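Local structure of sulfite reductase [ferredoxin] (Mycobacterium tuberculosis, 1ZJ8) at residues L252-G257 / F304-W309; T168-G173 / D211-P216; T285-D290 / E316-E321; E457-Q462 / N542-R547; P248-W253 / G275-V280. The protein catalyses the ferredoxin-dependent, six-electron reduction of sulfite to sulfide, using a siroheme and a [4Fe-4S] cluster. One frame throughout, in Å; residues are numbered along the deposited sequence.

Interaction 1 (L252-G257 / F304-W309)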
# COMPACT_ATOMS: atom_id res chain seq x y z
N LEU A 252 -17.15 4.82 -10.08
CA LEU A 252 -15.87 5.51 -10.22
C LEU A 252 -15.65 6.47 -9.07
O LEU A 252 -16.52 7.29 -8.78
CB LEU A 252 -15.83 6.28 -11.54
CG LEU A 252 -14.60 7.15 -11.84
CD1 LEU A 252 -13.31 6.39 -11.65
CD2 LEU A 252 -14.66 7.72 -13.26
N TRP A 253 -14.50 6.32 -8.41
CA TRP A 253 -14.06 7.21 -7.36
C TRP A 253 -12.75 7.87 -7.80
O TRP A 253 -11.94 7.26 -8.52
CB TRP A 253 -13.81 6.41 -6.07
CG TRP A 253 -15.05 5.90 -5.40
CD1 TRP A 253 -15.97 5.09 -5.93
CD2 TRP A 253 -15.47 6.16 -4.05
NE1 TRP A 253 -16.97 4.83 -5.02
CE2 TRP A 253 -16.68 5.47 -3.85
CE3 TRP A 253 -14.95 6.94 -3.01
CZ2 TRP A 253 -17.38 5.51 -2.65
CZ3 TRP A 253 -15.65 6.98 -1.80
CH2 TRP A 253 -16.86 6.26 -1.64
N VAL A 254 -12.53 9.10 -7.33
CA VAL A 254 -11.36 9.88 -7.67
C VAL A 254 -10.97 10.79 -6.50
O VAL A 254 -11.85 11.21 -5.71
CB VAL A 254 -11.65 10.68 -8.98
CG1 VAL A 254 -11.04 12.08 -8.95
CG2 VAL A 254 -11.18 9.90 -10.21
N GLY A 255 -9.67 11.09 -6.38
CA GLY A 255 -9.17 12.20 -5.52
C GLY A 255 -8.60 11.87 -4.15
O GLY A 255 -8.63 12.72 -3.25
N GLY A 256 -8.05 10.67 -3.98
CA GLY A 256 -7.68 10.15 -2.65
C GLY A 256 -6.21 10.19 -2.33
O GLY A 256 -5.38 10.28 -3.23
N GLY A 257 -5.88 10.12 -1.04
CA GLY A 257 -4.49 10.15 -0.58
C GLY A 257 -4.40 10.48 0.90
O GLY A 257 -5.29 11.15 1.44
N PHE A 304 -5.29 17.27 -4.63
CA PHE A 304 -5.29 18.74 -4.55
C PHE A 304 -6.13 19.38 -5.69
O PHE A 304 -7.04 20.21 -5.44
CB PHE A 304 -3.83 19.26 -4.57
CG PHE A 304 -3.02 18.91 -3.33
CD1 PHE A 304 -3.31 19.50 -2.10
CD2 PHE A 304 -1.95 18.01 -3.40
CE1 PHE A 304 -2.58 19.18 -0.96
CE2 PHE A 304 -1.20 17.69 -2.25
CZ PHE A 304 -1.52 18.27 -1.04
N LEU A 305 -5.81 18.98 -6.92
CA LEU A 305 -6.57 19.37 -8.12
C LEU A 305 -8.06 19.14 -7.92
O LEU A 305 -8.88 19.98 -8.30
CB LEU A 305 -6.09 18.54 -9.32
CG LEU A 305 -6.54 18.92 -10.74
CD1 LEU A 305 -6.18 20.37 -11.06
CD2 LEU A 305 -5.92 17.98 -11.78
N ILE A 306 -8.39 17.99 -7.33
CA ILE A 306 -9.78 17.62 -7.04
C ILE A 306 -10.35 18.47 -5.93
O ILE A 306 -11.55 18.75 -5.93
CB ILE A 306 -9.92 16.14 -6.64
CG1 ILE A 306 -9.31 15.20 -7.70
CG2 ILE A 306 -11.38 15.80 -6.37
CD1 ILE A 306 -9.95 15.27 -9.07
N LYS A 307 -9.51 18.86 -4.97
CA LYS A 307 -9.96 19.78 -3.92
C LYS A 307 -10.34 21.16 -4.50
O LYS A 307 -11.39 21.71 -4.19
CB LYS A 307 -8.93 19.96 -2.81
CG LYS A 307 -9.56 20.36 -1.48
CD LYS A 307 -8.66 21.29 -0.70
CE LYS A 307 -9.15 21.45 0.72
NZ LYS A 307 -8.06 21.96 1.58
N ASP A 308 -9.48 21.69 -5.37
CA ASP A 308 -9.70 22.99 -6.00
C ASP A 308 -10.92 23.00 -6.94
O ASP A 308 -11.86 23.76 -6.73
CB ASP A 308 -8.43 23.44 -6.73
CG ASP A 308 -7.32 23.82 -5.78
OD1 ASP A 308 -7.65 24.40 -4.71
OD2 ASP A 308 -6.12 23.56 -6.08
N TRP A 309 -10.88 22.14 -7.97
CA TRP A 309 -11.95 22.05 -8.99
C TRP A 309 -13.34 21.69 -8.46
O TRP A 309 -14.34 22.32 -8.83
CB TRP A 309 -11.59 20.98 -10.01
CG TRP A 309 -10.57 21.40 -11.01
CD1 TRP A 309 -9.76 22.50 -10.95
CD2 TRP A 309 -10.22 20.71 -12.21
NE1 TRP A 309 -8.94 22.54 -12.05
CE2 TRP A 309 -9.19 21.45 -12.84
CE3 TRP A 309 -10.68 19.53 -12.82
CZ2 TRP A 309 -8.61 21.04 -14.04
CZ3 TRP A 309 -10.09 19.12 -14.02
CH2 TRP A 309 -9.08 19.88 -14.62
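Ile306 reaches from helix 302-309 to the end of a strand, where it meets Val254 and Gly255. Its CB already lies 4.2 Å from Gly255 CA. CG1, set anti to the carbonyl carbon (chi1 -55°), passes closer over the glycine, 3.7 Å from Gly255 CA, and also lies 3.8 Å from Val254 CG1. The terminal CD1 then comes up to Val254 CG1 at 3.4 Å, the two side chains crossing at about a right angle. Strand 249-254 belongs to the mixed six-stranded sheet of this siroheme- and cluster-binding reductase, and helix 302-309 packs where that strand runs out. Glycine suits position 255: its phi is positive, and the direction a side chain would take is the one filled by Ile306, so the backbones approach to 5.7 Å between Gly255 CA and Ile306 CA. Branched Val254 and Ile306 suit this buried, wholly apolar meeting, to which Phe314 of helix 311-323 adds contacts with both. Two residues beyond Gly255, Gly257 touches the siroheme.

Interaction 2 (T168-G173 / D211-P216)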
# COMPACT_ATOMS: atom_id res chain seq x y z
N THR A 168 9.28 -4.83 -12.74
CA THR A 168 9.39 -3.79 -11.73
C THR A 168 9.01 -2.45 -12.33
O THR A 168 9.26 -1.40 -11.73
CB THR A 168 10.83 -3.71 -11.09
OG1 THR A 168 11.83 -3.34 -12.07
CG2 THR A 168 11.23 -5.05 -10.48
N THR A 169 8.40 -2.48 -13.51
CA THR A 169 8.14 -1.25 -14.26
C THR A 169 7.19 -0.29 -13.54
O THR A 169 6.08 -0.66 -13.16
CB THR A 169 7.55 -1.56 -15.64
OG1 THR A 169 8.35 -2.54 -16.32
CG2 THR A 169 7.42 -0.27 -16.49
N GLU A 170 7.62 0.96 -13.39
CA GLU A 170 6.79 2.02 -12.82
C GLU A 170 6.25 1.59 -11.45
O GLU A 170 5.15 1.99 -11.05
CB GLU A 170 5.66 2.43 -13.80
CG GLU A 170 6.12 3.28 -15.02
CD GLU A 170 5.09 3.38 -16.17
OE1 GLU A 170 4.69 2.34 -16.73
OE2 GLU A 170 4.71 4.51 -16.55
N ALA A 171 7.06 0.80 -10.73
CA ALA A 171 6.72 0.36 -9.38
C ALA A 171 6.98 1.51 -8.41
O ALA A 171 6.26 1.67 -7.42
CB ALA A 171 7.55 -0.86 -8.97
N CYS A 172 8.02 2.29 -8.71
CA CYS A 172 8.28 3.59 -8.05
C CYS A 172 8.15 4.69 -9.13
O CYS A 172 7.98 4.39 -10.31
CB CYS A 172 9.70 3.59 -7.40
SG CYS A 172 9.95 3.26 -5.56
N GLY A 173 8.23 5.95 -8.72
CA GLY A 173 8.34 7.06 -9.69
C GLY A 173 7.10 7.92 -9.91
O GLY A 173 6.05 7.69 -9.33
N ASP A 211 3.25 7.38 -22.72
CA ASP A 211 2.16 8.34 -22.50
C ASP A 211 1.91 8.70 -21.04
O ASP A 211 1.60 9.85 -20.74
CB ASP A 211 0.87 7.88 -23.17
CG ASP A 211 1.07 7.66 -24.64
OD1 ASP A 211 1.84 6.72 -24.98
OD2 ASP A 211 0.49 8.44 -25.44
N PHE A 212 2.06 7.72 -20.15
CA PHE A 212 1.82 7.90 -18.72
C PHE A 212 3.09 7.69 -17.89
O PHE A 212 3.02 7.50 -16.68
CB PHE A 212 0.71 6.95 -18.25
CG PHE A 212 -0.57 7.15 -19.00
CD1 PHE A 212 -1.24 8.37 -18.93
CD2 PHE A 212 -1.09 6.15 -19.79
CE1 PHE A 212 -2.41 8.58 -19.63
CE2 PHE A 212 -2.26 6.35 -20.51
CZ PHE A 212 -2.92 7.56 -20.43
N ALA A 213 4.25 7.77 -18.54
CA ALA A 213 5.51 7.67 -17.83
C ALA A 213 5.94 8.97 -17.15
O ALA A 213 6.90 8.96 -16.40
CB ALA A 213 6.60 7.17 -18.78
N ASP A 214 5.26 10.09 -17.40
CA ASP A 214 5.64 11.36 -16.78
C ASP A 214 4.40 12.11 -16.32
O ASP A 214 3.73 12.82 -17.10
CB ASP A 214 6.48 12.21 -17.75
CG ASP A 214 6.99 13.52 -17.13
OD1 ASP A 214 6.74 13.79 -15.93
OD2 ASP A 214 7.65 14.29 -17.87
N LEU A 215 4.10 11.93 -15.03
CA LEU A 215 2.95 12.55 -14.38
C LEU A 215 3.43 13.53 -13.30
O LEU A 215 4.61 13.49 -12.88
CB LEU A 215 2.01 11.48 -13.78
CG LEU A 215 1.76 10.20 -14.58
CD1 LEU A 215 0.80 9.31 -13.82
CD2 LEU A 215 1.20 10.48 -15.94
N PRO A 216 2.54 14.44 -12.87
CA PRO A 216 2.83 15.37 -11.78
C PRO A 216 3.41 14.70 -10.54
O PRO A 216 4.22 15.31 -9.83
CB PRO A 216 1.45 15.95 -11.46
CG PRO A 216 0.67 15.85 -12.72
CD PRO A 216 1.20 14.66 -13.45
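Glu170 OE1 accepts a hydrogen bond from the backbone N of Gly208, and this bond fixes one end of a buried carboxylate whose other oxygen is turned to the segment 211-216. There OE2 of Glu170 lies 3.5 Å from Ala213 CA and 4.0 Å from Ala213 CB, a plain van der Waals approach. Glu170 OE2 is also 3.4 Å from the carbonyl O of Phe212; as both are acceptors they do not bond, and the pairing is probably mildly unfavourable, offset by the N-H at OE1. The small methyl of Ala213 suits a place where a carboxylate passes so near the backbone. Glu170 gets its reach from a chain that is extended beyond CG (chi2 165°), long enough to reach the loop after helix 196-206, where Gly208 N holds it; the nearest CA atoms of the two segments, those of Glu170 and Ala213, are 7.7 Å apart. Its backbone occupies the third position of a type II turn from Thr168 to Ala171, closed by Ala171 N to Thr168 O at 3.3 Å. Two residues on, Cys172 is covalently joined through SG to Tyr80. Segment 168-173 lies between helix 154-162 and strand 176-181, while segment 211-216 lies between helix 196-206 and strand 219-224; Phe212 and Leu215 rest on helix 277-291, and Leu215 also touches Pro176 of strand 176-181.

Interaction 3 (T285-D290 / E316-E321); sequences TSVFRD and EVLETE
Val287 makes the whole apolar contact from its side, offering one methyl to each of two neighbours on helix 311-323. With CG1 anti to the backbone N (chi1 180°), its two branches diverge toward that helix: CG2 meets Leu318 CD1 at 4.0 Å, the side chains crossing at about a right angle, and CG1 lies a looser 4.4 Å from Val317 CG1. Branched aliphatic residues suit this buried seam, compact enough for a separation of 6.8 Å between Val287 CA and Leu318 CA. This packs helix 277-291 on helix 311-323, and Trp309 of the intervening helix 302-309 leans on both Val287 and Val317. Between the segments themselves the contact is apolar, but polar bonds just beside it also join the helices, Asp290 OD2 to Tyr322 OH and Glu321 OE1 to Tyr291 OH. Arg289 grips Asp290 side-on, NE to OD1 at 3.0 Å and NH2 to OD2 at 3.3 Å; the first meets the carboxylate from above its plane, the second on the syn side, though tilted out of it. Arg289 NH1 bonds Asp211 O in a loop. On 311-323, Thr320 OG1 turns back to Glu316 O at 2.8 Å, which also receives Thr320 N.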
# COMPACT_ATOMS: atom_id res chain seq x y z
N THR A 285 -6.32 9.38 -15.83
CA THR A 285 -4.88 9.53 -15.76
C THR A 285 -4.41 10.66 -16.67
O THR A 285 -3.45 11.37 -16.33
CB THR A 285 -4.18 8.23 -16.14
OG1 THR A 285 -4.77 7.14 -15.42
CG2 THR A 285 -2.69 8.30 -15.82
N SER A 286 -5.08 10.83 -17.81
CA SER A 286 -4.72 11.88 -18.80
C SER A 286 -5.03 13.26 -18.27
O SER A 286 -4.25 14.19 -18.46
CB SER A 286 -5.45 11.63 -20.11
OG SER A 286 -5.13 10.34 -20.62
N VAL A 287 -6.15 13.40 -17.57
CA VAL A 287 -6.44 14.67 -16.92
C VAL A 287 -5.36 15.00 -15.90
O VAL A 287 -4.85 16.11 -15.86
CB VAL A 287 -7.79 14.67 -16.20
CG1 VAL A 287 -8.03 16.04 -15.53
CG2 VAL A 287 -8.91 14.31 -17.19
N PHE A 288 -4.99 14.02 -15.08
CA PHE A 288 -3.91 14.19 -14.11
C PHE A 288 -2.67 14.75 -14.80
O PHE A 288 -2.15 15.78 -14.41
CB PHE A 288 -3.59 12.85 -13.40
CG PHE A 288 -2.52 12.94 -12.31
CD1 PHE A 288 -2.51 13.99 -11.37
CD2 PHE A 288 -1.54 11.95 -12.20
CE1 PHE A 288 -1.53 14.06 -10.37
CE2 PHE A 288 -0.54 12.02 -11.20
CZ PHE A 288 -0.55 13.08 -10.29
N ARG A 289 -2.21 14.06 -15.84
CA ARG A 289 -0.98 14.45 -16.55
C ARG A 289 -1.08 15.89 -17.05
O ARG A 289 -0.16 16.69 -16.87
CB ARG A 289 -0.70 13.51 -17.72
CG ARG A 289 0.54 13.88 -18.59
CD ARG A 289 0.53 13.17 -19.95
NE ARG A 289 -0.77 13.30 -20.59
CZ ARG A 289 -1.22 12.56 -21.60
NH1 ARG A 289 -0.47 11.61 -22.15
NH2 ARG A 289 -2.45 12.78 -22.07
N ASP A 290 -2.22 16.23 -17.65
CA ASP A 290 -2.37 17.52 -18.34
C ASP A 290 -2.73 18.70 -17.40
O ASP A 290 -2.29 19.84 -17.64
CB ASP A 290 -3.39 17.35 -19.49
CG ASP A 290 -2.92 16.32 -20.56
OD1 ASP A 290 -1.70 16.13 -20.75
OD2 ASP A 290 -3.76 15.69 -21.23
N GLU A 316 -16.95 17.03 -15.92
CA GLU A 316 -17.10 17.82 -17.14
C GLU A 316 -15.87 17.73 -18.04
O GLU A 316 -15.98 17.43 -19.23
CB GLU A 316 -17.31 19.28 -16.73
CG GLU A 316 -17.54 20.24 -17.88
CD GLU A 316 -18.98 20.20 -18.39
OE1 GLU A 316 -19.60 21.29 -18.49
OE2 GLU A 316 -19.49 19.07 -18.66
N VAL A 317 -14.70 17.99 -17.46
CA VAL A 317 -13.43 18.00 -18.22
C VAL A 317 -13.06 16.63 -18.73
O VAL A 317 -12.45 16.49 -19.80
CB VAL A 317 -12.23 18.51 -17.35
CG1 VAL A 317 -10.87 18.20 -18.02
CG2 VAL A 317 -12.37 20.01 -17.00
N LEU A 318 -13.40 15.61 -17.94
CA LEU A 318 -13.13 14.23 -18.32
C LEU A 318 -13.96 13.89 -19.54
O LEU A 318 -13.42 13.48 -20.57
CB LEU A 318 -13.42 13.28 -17.13
CG LEU A 318 -13.18 11.77 -17.30
CD1 LEU A 318 -11.68 11.39 -17.31
CD2 LEU A 318 -13.92 11.02 -16.22
N GLU A 319 -15.27 14.12 -19.44
CA GLU A 319 -16.22 13.78 -20.51
C GLU A 319 -16.06 14.58 -21.80
O GLU A 319 -16.22 14.02 -22.88
CB GLU A 319 -17.66 13.94 -20.03
CG GLU A 319 -18.05 12.95 -18.99
CD GLU A 319 -19.32 13.34 -18.30
OE1 GLU A 319 -19.78 14.49 -18.51
OE2 GLU A 319 -19.87 12.51 -17.54
N THR A 320 -15.77 15.87 -21.70
CA THR A 320 -15.76 16.72 -22.89
C THR A 320 -14.40 16.84 -23.56
O THR A 320 -14.33 16.91 -24.78
CB THR A 320 -16.30 18.13 -22.59
OG1 THR A 320 -15.47 18.77 -21.61
CG2 THR A 320 -17.75 18.04 -22.12
N GLU A 321 -13.32 16.85 -22.79
CA GLU A 321 -12.01 17.00 -23.39
C GLU A 321 -11.36 15.67 -23.73
O GLU A 321 -10.63 15.59 -24.71
CB GLU A 321 -11.10 17.84 -22.49
CG GLU A 321 -11.74 19.16 -22.06
CD GLU A 321 -10.77 20.10 -21.38
OE1 GLU A 321 -9.54 19.96 -21.63
OE2 GLU A 321 -11.23 20.96 -20.60

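Interaction 4 (E457-Q462 / N542-R547)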
# COMPACT_ATOMS: atom_id res chain seq x y z
N GLU A 457 -4.31 -11.00 27.12
CA GLU A 457 -5.06 -12.25 27.03
C GLU A 457 -6.17 -12.25 28.11
O GLU A 457 -7.31 -12.61 27.84
CB GLU A 457 -4.10 -13.43 27.17
CG GLU A 457 -4.75 -14.79 27.28
CD GLU A 457 -5.15 -15.18 28.70
OE1 GLU A 457 -4.70 -14.54 29.69
OE2 GLU A 457 -5.94 -16.14 28.82
N ASP A 458 -5.79 -11.86 29.32
CA ASP A 458 -6.64 -11.27 30.35
C ASP A 458 -8.06 -10.90 29.89
O ASP A 458 -9.05 -11.38 30.44
CB ASP A 458 -5.88 -10.01 30.78
CG ASP A 458 -6.64 -9.14 31.74
OD1 ASP A 458 -7.88 -9.05 31.67
OD2 ASP A 458 -5.94 -8.49 32.56
N ILE A 459 -8.12 -10.05 28.87
CA ILE A 459 -9.34 -9.35 28.45
C ILE A 459 -9.89 -9.84 27.12
O ILE A 459 -11.00 -9.47 26.73
CB ILE A 459 -9.03 -7.82 28.33
CG1 ILE A 459 -10.15 -7.01 28.98
CG2 ILE A 459 -8.75 -7.36 26.88
CD1 ILE A 459 -10.10 -7.01 30.51
N ASN A 460 -9.11 -10.65 26.40
CA ASN A 460 -9.46 -11.07 25.03
C ASN A 460 -10.89 -11.62 24.86
O ASN A 460 -11.52 -11.43 23.82
CB ASN A 460 -8.45 -12.12 24.54
CG ASN A 460 -8.68 -12.53 23.10
OD1 ASN A 460 -9.09 -11.73 22.27
ND2 ASN A 460 -8.41 -13.79 22.80
N SER A 461 -11.37 -12.33 25.88
CA SER A 461 -12.75 -12.78 25.96
C SER A 461 -13.78 -11.70 25.52
O SER A 461 -14.72 -11.99 24.77
CB SER A 461 -13.03 -13.24 27.40
OG SER A 461 -12.50 -12.33 28.36
N GLN A 462 -13.58 -10.47 26.00
CA GLN A 462 -14.50 -9.35 25.76
C GLN A 462 -14.42 -8.73 24.36
O GLN A 462 -15.32 -8.01 23.94
CB GLN A 462 -14.26 -8.22 26.77
CG GLN A 462 -14.92 -8.41 28.12
CD GLN A 462 -14.01 -9.06 29.12
OE1 GLN A 462 -13.42 -8.38 29.96
NE2 GLN A 462 -13.88 -10.38 29.03
N ASN A 542 -9.16 0.95 29.34
CA ASN A 542 -10.11 2.07 29.50
C ASN A 542 -11.29 1.90 28.54
O ASN A 542 -12.44 2.21 28.88
CB ASN A 542 -9.43 3.41 29.23
CG ASN A 542 -8.49 3.85 30.35
OD1 ASN A 542 -8.23 3.10 31.30
ND2 ASN A 542 -7.96 5.07 30.23
N PHE A 543 -11.00 1.41 27.33
CA PHE A 543 -12.06 1.16 26.37
C PHE A 543 -13.06 0.14 26.89
O PHE A 543 -14.25 0.37 26.79
CB PHE A 543 -11.53 0.74 24.99
CG PHE A 543 -12.62 0.31 24.02
CD1 PHE A 543 -13.60 1.19 23.63
CD2 PHE A 543 -12.64 -0.98 23.51
CE1 PHE A 543 -14.60 0.79 22.74
CE2 PHE A 543 -13.65 -1.37 22.62
CZ PHE A 543 -14.62 -0.49 22.24
N VAL A 544 -12.58 -0.95 27.49
CA VAL A 544 -13.50 -2.02 27.94
C VAL A 544 -14.17 -1.67 29.30
O VAL A 544 -15.11 -2.32 29.70
CB VAL A 544 -12.82 -3.42 27.94
CG1 VAL A 544 -13.85 -4.54 27.81
CG2 VAL A 544 -11.83 -3.55 26.80
N LYS A 545 -13.70 -0.62 29.98
CA LYS A 545 -14.33 -0.16 31.21
C LYS A 545 -15.49 0.77 30.84
O LYS A 545 -16.66 0.35 30.89
CB LYS A 545 -13.30 0.55 32.10
CG LYS A 545 -13.85 1.05 33.43
CD LYS A 545 -14.26 -0.12 34.34
CE LYS A 545 -14.78 0.37 35.67
NZ LYS A 545 -13.89 1.41 36.23
N HIS A 546 -15.16 1.99 30.40
CA HIS A 546 -16.13 3.04 30.11
C HIS A 546 -16.94 2.73 28.83
O HIS A 546 -17.39 3.63 28.13
CB HIS A 546 -15.38 4.37 29.95
CG HIS A 546 -14.63 4.80 31.18
ND1 HIS A 546 -13.29 4.54 31.37
CD2 HIS A 546 -15.03 5.50 32.27
CE1 HIS A 546 -12.90 5.03 32.53
NE2 HIS A 546 -13.94 5.62 33.10
N ARG A 547 -17.19 1.45 28.57
CA ARG A 547 -17.68 1.03 27.27
C ARG A 547 -19.18 0.84 27.21
O ARG A 547 -19.80 0.32 28.15
CB ARG A 547 -17.04 -0.30 26.90
CG ARG A 547 -16.97 -0.56 25.42
CD ARG A 547 -16.62 -2.00 25.18
NE ARG A 547 -17.11 -2.47 23.89
CZ ARG A 547 -17.16 -3.75 23.52
NH1 ARG A 547 -16.75 -4.72 24.35
NH2 ARG A 547 -17.63 -4.06 22.32
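Val544 carries the close part of this contact, with each of its methyls set against a different residue of 457-462. CG1, anti to the backbone N (chi1 -155°), lies 3.8 Å from Gln462 CB and 4.0 Å from Gln462 CG, so it is the aliphatic stem of the glutamine that packs, crossing the valine at about a right angle. The bend of Gln462 at chi2 (94°) folds the amide back over its own segment, leaving CB and CG to face the valine. Glutamine suits such a partly exposed place, giving methylenes to a neighbour while keeping a polar end. The packing thins toward Ile459, whose CG1 is 4.4 Å from Val544 CG2. Here the last turn of helix 532-545 leans on a short, weakly bonded helical stretch at 457-460, on the surface of the second 4Fe-4S family region; His546 is the first residue to leave the helical conformation. Beyond it, Arg547 forms the looser side. Its chain, extended from CG to NE, points the guanidinium toward Gln462, whose O sits at the guanidinium edge, near its plane, but at 3.6 Å from Arg547 NH1 is too far for a hydrogen bond. The stronger partners of this arginine lie elsewhere: NH2 makes a salt bridge with Asp464 and a hydrogen bond to the carbonyl O of Glu551. A further salt bridge, Asp458 to Arg541, links the same two parts of the chain.

Interaction 5 (P248-W253 / G275-V280); sequences PGLDLW and GEVPEV
Leu250 and Leu252 turn to Val277 and Val280 with different first torsions: CG of Leu250 is anti to its carbonyl carbon (chi1 -67°), whereas CG of Leu252 is anti to its backbone N (chi1 176°). The side chains of Leu250 and Val277 cross at about a right angle, with Leu250 CD1 3.9 Å from Val277 CG2, while Leu252 CD2 meets Val280 CG1 tip to tip at 3.9 Å. Alternate residues of a strand share one face, and residues three apart share one side of a helix, so the two pairs match strand 249-254 to the first turn of helix 277-291. Strand 266-272, beside 249-254 in the mixed sheet, precedes the helix, which folds back over this sheet face; Phe238 also touches Leu250, Leu252 and Val277. Leucine suits the strand because its longer side chain reaches the helix, where compact valine fits. Asp251 and Trp253 alternate with the leucines: Trp253 NE1 donates to Asp251 OD2 at 3.0 Å from above the carboxylate plane, an oxygen that also pairs with Arg267.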
# COMPACT_ATOMS: atom_id res chain seq x y z
N PRO A 248 -24.23 -5.50 -13.45
CA PRO A 248 -22.98 -5.35 -12.72
C PRO A 248 -21.97 -4.49 -13.45
O PRO A 248 -21.82 -4.59 -14.66
CB PRO A 248 -22.47 -6.80 -12.57
CG PRO A 248 -23.65 -7.68 -12.89
CD PRO A 248 -24.42 -6.90 -13.90
N GLY A 249 -21.29 -3.62 -12.72
CA GLY A 249 -20.29 -2.73 -13.31
C GLY A 249 -19.53 -2.01 -12.22
O GLY A 249 -19.58 -2.42 -11.05
N LEU A 250 -18.84 -0.93 -12.56
CA LEU A 250 -17.93 -0.31 -11.62
C LEU A 250 -18.23 1.16 -11.35
O LEU A 250 -18.31 1.95 -12.28
CB LEU A 250 -16.48 -0.51 -12.09
CG LEU A 250 -16.07 -2.00 -12.03
CD1 LEU A 250 -16.41 -2.76 -13.32
CD2 LEU A 250 -14.61 -2.13 -11.71
N ASP A 251 -18.41 1.50 -10.08
CA ASP A 251 -18.60 2.88 -9.67
C ASP A 251 -17.22 3.58 -9.58
O ASP A 251 -16.25 3.01 -9.10
CB ASP A 251 -19.37 2.91 -8.34
CG ASP A 251 -19.44 4.29 -7.72
OD1 ASP A 251 -19.34 5.28 -8.47
OD2 ASP A 251 -19.57 4.37 -6.47
N LEU A 252 -17.15 4.82 -10.08
CA LEU A 252 -15.87 5.51 -10.22
C LEU A 252 -15.65 6.47 -9.07
O LEU A 252 -16.52 7.29 -8.78
CB LEU A 252 -15.83 6.28 -11.54
CG LEU A 252 -14.60 7.15 -11.84
CD1 LEU A 252 -13.31 6.39 -11.65
CD2 LEU A 252 -14.66 7.72 -13.26
N TRP A 253 -14.50 6.32 -8.41
CA TRP A 253 -14.06 7.21 -7.36
C TRP A 253 -12.75 7.87 -7.80
O TRP A 253 -11.94 7.26 -8.52
CB TRP A 253 -13.81 6.41 -6.07
CG TRP A 253 -15.05 5.90 -5.40
CD1 TRP A 253 -15.97 5.09 -5.93
CD2 TRP A 253 -15.47 6.16 -4.05
NE1 TRP A 253 -16.97 4.83 -5.02
CE2 TRP A 253 -16.68 5.47 -3.85
CE3 TRP A 253 -14.95 6.94 -3.01
CZ2 TRP A 253 -17.38 5.51 -2.65
CZ3 TRP A 253 -15.65 6.98 -1.80
CH2 TRP A 253 -16.86 6.26 -1.64
N GLY A 275 -16.04 -3.45 -19.75
CA GLY A 275 -15.34 -3.22 -21.01
C GLY A 275 -14.74 -1.83 -21.20
O GLY A 275 -13.74 -1.67 -21.88
N GLU A 276 -15.36 -0.82 -20.59
CA GLU A 276 -14.96 0.57 -20.75
C GLU A 276 -13.98 1.05 -19.66
O GLU A 276 -13.53 2.20 -19.69
CB GLU A 276 -16.22 1.47 -20.76
CG GLU A 276 -17.00 1.60 -22.12
CD GLU A 276 -18.47 2.12 -21.99
OE1 GLU A 276 -18.84 2.82 -21.00
OE2 GLU A 276 -19.28 1.80 -22.89
N VAL A 277 -13.62 0.16 -18.72
CA VAL A 277 -12.82 0.54 -17.55
C VAL A 277 -11.41 1.00 -17.93
O VAL A 277 -10.99 2.08 -17.51
CB VAL A 277 -12.80 -0.57 -16.43
CG1 VAL A 277 -11.84 -0.22 -15.28
CG2 VAL A 277 -14.21 -0.78 -15.86
N PRO A 278 -10.66 0.19 -18.70
CA PRO A 278 -9.33 0.62 -19.17
C PRO A 278 -9.33 2.01 -19.85
O PRO A 278 -8.40 2.82 -19.66
CB PRO A 278 -8.94 -0.48 -20.16
CG PRO A 278 -9.66 -1.69 -19.70
CD PRO A 278 -10.98 -1.18 -19.14
N GLU A 279 -10.37 2.24 -20.65
CA GLU A 279 -10.58 3.48 -21.41
C GLU A 279 -10.74 4.70 -20.46
O GLU A 279 -10.08 5.74 -20.57
CB GLU A 279 -11.87 3.30 -22.21
CG GLU A 279 -11.87 3.78 -23.62
CD GLU A 279 -13.28 3.64 -24.25
OE1 GLU A 279 -14.29 4.03 -23.60
OE2 GLU A 279 -13.37 3.16 -25.41
N VAL A 280 -11.65 4.53 -19.51
CA VAL A 280 -11.98 5.57 -18.57
C VAL A 280 -10.79 5.82 -17.66
O VAL A 280 -10.50 6.98 -17.31
CB VAL A 280 -13.20 5.16 -17.75
CG1 VAL A 280 -13.45 6.15 -16.61
CG2 VAL A 280 -14.43 5.03 -18.65

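How the interactions relate
Interactions 1 and 5 share Leu252 and Trp253 of strand 249-254, their centres about 17 Å apart: helix 277-291 lies against one part of the strand and helix 302-309 against its end. Helix 277-291 continues into interaction 3, which touches interaction 1 through Trp309, with CZ3 3.9 Å from Val317 CG2. Interaction 3 also meets interaction 2, where Phe212 CD1 lies 3.4 Å from Thr285 CG2. Interaction 1 reaches the siroheme through Gly257, though Gly255 is about 10 Å away; in interaction 2 the Glu170 side chain is about 11 Å from it, and its segment holds the cross-linked Cys172. Interaction 4 stands apart in the second 4Fe-4S family region, its centre about 51 Å from that of interaction 3.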